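PDB 7A9X: RNA-binding protein RMD9, mitochondrial from Saccharomyces cerevisiae S288C, which binds a dodecameric RNA motif in the 3'-untranslated regions of mitochondrial mRNAs and takes part in their processing or stability. Local coordinates for residues L283-L288 against Y314-Q319. Residues are numbered along the deposited sequence; the frame is centred on the assembly and turned at random.
Sequences LIETHL and YKIILQ. With nucleotides of chain B.
His287 ND1 and Tyr314 OH, 2.7 Å apart, form the one hydrogen bond between helix 281-292, assigned to the fourth pentatricopeptide repeat, and the loop that leads into helix 320-334, which opens the next assigned repeat. The bond is fairly straight (162°) and lies in the imidazole plane. The His287 ring swings toward the loop because its CG lies opposite the backbone N (chi1 -170°), and there Ile316 CD1 sits over one face, 3.5 Å from His287 CG and displaced toward the rim. Neither ring lies over the other's face, and their planes are at 81°. Leu283 covers a face of the tyrosine: its CB stands almost on the ring normal, 3.9 Å from the centroid, while Leu283 CD1 reaches Tyr314 CD2 at the ring edge.

Further along, Ile284 and Ile316 lie antiparallel, side by side, CG2 of the first 4.0 Å from CG1 of the second. Leu288 spreads its two methyls, CD2 against Ile317 O and CD1 against the amide end of Gln319, whose NE2 hydrogen-bonds Thr322 OG1.

Outward from this layer, Phe303 O accepts a hydrogen bond from His287 NE2, so both ring nitrogens are engaged and the imidazole's rotation is fixed. RNA of chain B runs along the seam: Ile284 CD1 lies 3.7 Å from U5 O2', Ile317 packs its CG2 by A7 N6, and Gln319 CG comes within 3.2 Å of A7 O4'.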
loop_
_atom_site.group_PDB
_atom_site.type_symbol
_atom_site.label_atom_id
_atom_site.label_comp_id
_atom_site.label_asym_id
_atom_site.label_seq_id
_atom_site.Cartn_x
_atom_site.Cartn_y
_atom_site.Cartn_z
ATOM N N LEU A 283 19.561 8.787 7.776
ATOM C CA LEU A 283 20.233 8.753 6.484
ATOM C C LEU A 283 19.457 7.933 5.464
ATOM O O LEU A 283 19.588 8.169 4.259
ATOM C CB LEU A 283 21.647 8.194 6.644
ATOM C CG LEU A 283 22.611 9.061 7.450
ATOM C CD1 LEU A 283 23.891 8.305 7.748
ATOM C CD2 LEU A 283 22.909 10.343 6.690
ATOM N N ILE A 284 18.653 6.972 5.921
ATOM C CA ILE A 284 17.855 6.175 4.995
ATOM C C ILE A 284 16.726 7.014 4.410
ATOM O O ILE A 284 16.504 7.022 3.194
ATOM C CB ILE A 284 17.306 4.919 5.691
ATOM C CG1 ILE A 284 18.429 4.103 6.322
ATOM C CG2 ILE A 284 16.542 4.055 4.700
ATOM C CD1 ILE A 284 17.920 2.861 7.009
ATOM N N GLU A 285 15.989 7.723 5.272
ATOM C CA GLU A 285 14.877 8.547 4.803
ATOM C C GLU A 285 15.352 9.601 3.813
ATOM O O GLU A 285 14.752 9.780 2.747
ATOM C CB GLU A 285 14.171 9.216 5.983
ATOM C CG GLU A 285 13.368 8.285 6.865
ATOM C CD GLU A 285 12.320 9.027 7.669
ATOM O OE1 GLU A 285 11.167 9.124 7.197
ATOM O OE2 GLU A 285 12.655 9.529 8.763
ATOM N N THR A 286 16.432 10.312 4.147
ATOM C CA THR A 286 16.917 11.362 3.257
ATOM C C THR A 286 17.433 10.780 1.949
ATOM O O THR A 286 17.087 11.274 0.869
ATOM C CB THR A 286 18.002 12.188 3.949
ATOM O OG1 THR A 286 18.987 11.313 4.508
ATOM C CG2 THR A 286 17.394 13.034 5.051
ATOM N N HIS A 287 18.246 9.722 2.022
ATOM C CA HIS A 287 18.749 9.081 0.810
ATOM C C HIS A 287 17.603 8.669 -0.105
ATOM O O HIS A 287 17.603 8.987 -1.300
ATOM C CB HIS A 287 19.614 7.873 1.176
ATOM C CG HIS A 287 20.369 7.289 0.022
ATOM N ND1 HIS A 287 21.727 7.061 0.065
ATOM C CD2 HIS A 287 19.956 6.868 -1.197
ATOM C CE1 HIS A 287 22.120 6.536 -1.082
ATOM N NE2 HIS A 287 21.065 6.410 -1.865
ATOM N N LEU A 288 16.605 7.971 0.445
ATOM C CA LEU A 288 15.450 7.581 -0.358
ATOM C C LEU A 288 14.691 8.796 -0.876
ATOM O O LEU A 288 14.102 8.741 -1.962
ATOM C CB LEU A 288 14.518 6.681 0.453
ATOM C CG LEU A 288 15.060 5.302 0.831
ATOM C CD1 LEU A 288 14.051 4.548 1.684
ATOM C CD2 LEU A 288 15.417 4.503 -0.413
ATOM N N TYR A 314 26.309 3.002 5.231
ATOM C CA TYR A 314 25.191 2.548 6.043
ATOM C C TYR A 314 24.316 1.601 5.236
ATOM O O TYR A 314 24.269 1.673 4.003
ATOM C CB TYR A 314 24.348 3.732 6.542
ATOM C CG TYR A 314 23.967 4.708 5.450
ATOM C CD1 TYR A 314 22.831 4.509 4.674
ATOM C CD2 TYR A 314 24.747 5.826 5.193
ATOM C CE1 TYR A 314 22.485 5.397 3.674
ATOM C CE2 TYR A 314 24.408 6.719 4.196
ATOM C CZ TYR A 314 23.278 6.500 3.441
ATOM O OH TYR A 314 22.944 7.390 2.449
ATOM N N LYS A 315 23.624 0.712 5.942
ATOM C CA LYS A 315 22.641 -0.148 5.301
ATOM C C LYS A 315 21.474 0.686 4.791
ATOM O O LYS A 315 21.136 1.733 5.350
ATOM C CB LYS A 315 22.125 -1.205 6.275
ATOM C CG LYS A 315 23.205 -2.034 6.936
ATOM C CD LYS A 315 22.714 -2.550 8.273
ATOM C CE LYS A 315 21.529 -3.488 8.113
ATOM N NZ LYS A 315 21.971 -4.864 7.769
ATOM N N ILE A 316 20.854 0.215 3.714
ATOM C CA ILE A 316 19.698 0.903 3.157
ATOM C C ILE A 316 18.885 -0.101 2.354
ATOM O O ILE A 316 19.433 -0.912 1.603
ATOM C CB ILE A 316 20.125 2.124 2.308
ATOM C CG1 ILE A 316 18.894 2.822 1.725
ATOM C CG2 ILE A 316 21.108 1.709 1.221
ATOM C CD1 ILE A 316 19.129 4.276 1.382
ATOM N N ILE A 317 17.581 -0.051 2.539
ATOM C CA ILE A 317 16.649 -0.864 1.772
ATOM C C ILE A 317 16.309 -0.126 0.488
ATOM O O ILE A 317 16.261 1.109 0.448
ATOM C CB ILE A 317 15.383 -1.177 2.595
ATOM C CG1 ILE A 317 14.639 0.119 2.938
ATOM C CG2 ILE A 317 15.751 -1.926 3.866
ATOM C CD1 ILE A 317 13.329 -0.093 3.666
ATOM N N LEU A 318 16.092 -0.885 -0.584
ATOM C CA LEU A 318 15.582 -0.317 -1.829
ATOM C C LEU A 318 14.060 -0.314 -1.729
ATOM O O LEU A 318 13.363 -1.165 -2.286
ATOM C CB LEU A 318 16.078 -1.112 -3.031
ATOM C CG LEU A 318 15.844 -0.464 -4.397
ATOM C CD1 LEU A 318 16.658 0.815 -4.532
ATOM C CD2 LEU A 318 16.160 -1.428 -5.529
ATOM N N GLN A 319 13.547 0.655 -0.969
ATOM C CA GLN A 319 12.119 0.731 -0.676
ATOM C C GLN A 319 11.327 0.856 -1.970
ATOM O O GLN A 319 11.531 1.799 -2.741
ATOM C CB GLN A 319 11.841 1.917 0.247
ATOM C CG GLN A 319 10.538 1.822 1.024
ATOM C CD GLN A 319 10.265 3.056 1.873
ATOM O OE1 GLN A 319 9.869 2.947 3.034
ATOM N NE2 GLN A 319 10.466 4.234 1.292
ATOM P P A B 7 6.271 0.875 4.865
ATOM O OP1 A B 7 6.206 2.358 4.845
ATOM O OP2 A B 7 5.211 0.109 5.572
ATOM O "O5'" A B 7 6.331 0.344 3.367
ATOM C "C5'" A B 7 6.572 1.216 2.267
ATOM C "C4'" A B 7 6.694 0.446 0.972
ATOM O "O4'" A B 7 8.028 -0.120 0.878
ATOM C "C3'" A B 7 5.731 -0.731 0.830
ATOM O "O3'" A B 7 5.447 -0.944 -0.552
ATOM C "C2'" A B 7 6.565 -1.894 1.349
ATOM O "O2'" A B 7 6.137 -3.169 0.922
ATOM C "C1'" A B 7 7.944 -1.534 0.806
ATOM N N9 A B 7 9.053 -2.094 1.581
ATOM C C8 A B 7 9.136 -2.221 2.944
ATOM N N7 A B 7 10.257 -2.764 3.353
ATOM C C5 A B 7 10.957 -3.010 2.178
ATOM C C6 A B 7 12.220 -3.575 1.929
ATOM N N6 A B 7 13.040 -4.014 2.885
ATOM N N1 A B 7 12.620 -3.673 0.642
ATOM C C2 A B 7 11.800 -3.232 -0.321
ATOM N N3 A B 7 10.592 -2.685 -0.212
ATOM C C4 A B 7 10.225 -2.602 1.078
ATOM P P U B 5 12.326 7.145 12.404
ATOM O OP1 U B 5 11.721 8.259 11.631
ATOM O OP2 U B 5 11.538 6.471 13.465
ATOM O "O5'" U B 5 12.778 6.048 11.347
ATOM C "C5'" U B 5 13.623 6.392 10.259
ATOM C "C4'" U B 5 14.008 5.170 9.469
ATOM O "O4'" U B 5 14.830 4.298 10.291
ATOM C "C3'" U B 5 12.852 4.283 9.041
ATOM O "O3'" U B 5 12.175 4.756 7.893
ATOM C "C2'" U B 5 13.522 2.931 8.854
ATOM O "O2'" U B 5 14.224 2.879 7.623
ATOM C "C1'" U B 5 14.541 2.946 9.995
ATOM N N1 U B 5 13.998 2.293 11.207
ATOM C C2 U B 5 14.064 0.915 11.237
ATOM O O2 U B 5 14.557 0.260 10.333
ATOM N N3 U B 5 13.541 0.334 12.365
ATOM C C4 U B 5 12.965 0.981 13.439
ATOM O O4 U B 5 12.539 0.316 14.382
ATOM C C5 U B 5 12.927 2.409 13.331
ATOM C C6 U B 5 13.431 3.003 12.242
ATOM P P A B 6 10.576 4.632 7.819
ATOM O OP1 A B 6 10.076 5.378 6.636
ATOM O OP2 A B 6 10.054 4.968 9.168
ATOM O "O5'" A B 6 10.325 3.075 7.607
ATOM C "C5'" A B 6 10.707 2.409 6.406
ATOM C "C4'" A B 6 9.894 1.154 6.194
ATOM O "O4'" A B 6 10.277 0.168 7.193
ATOM C "C3'" A B 6 8.387 1.344 6.341
ATOM O "O3'" A B 6 7.696 0.450 5.474
ATOM C "C2'" A B 6 8.141 0.945 7.793
ATOM O "O2'" A B 6 6.825 0.532 8.090
ATOM C "C1'" A B 6 9.150 -0.184 7.978
ATOM N N9 A B 6 9.579 -0.324 9.367
ATOM C C8 A B 6 10.336 0.564 10.087
ATOM N N7 A B 6 10.550 0.187 11.321
ATOM C C5 A B 6 9.881 -1.023 11.418
ATOM C C6 A B 6 9.728 -1.926 12.479
ATOM N N6 A B 6 10.262 -1.733 13.686
ATOM N N1 A B 6 9.000 -3.041 12.252
ATOM C C2 A B 6 8.468 -3.228 11.038
ATOM N N3 A B 6 8.542 -2.451 9.961
ATOM C C4 A B 6 9.274 -1.353 10.222
#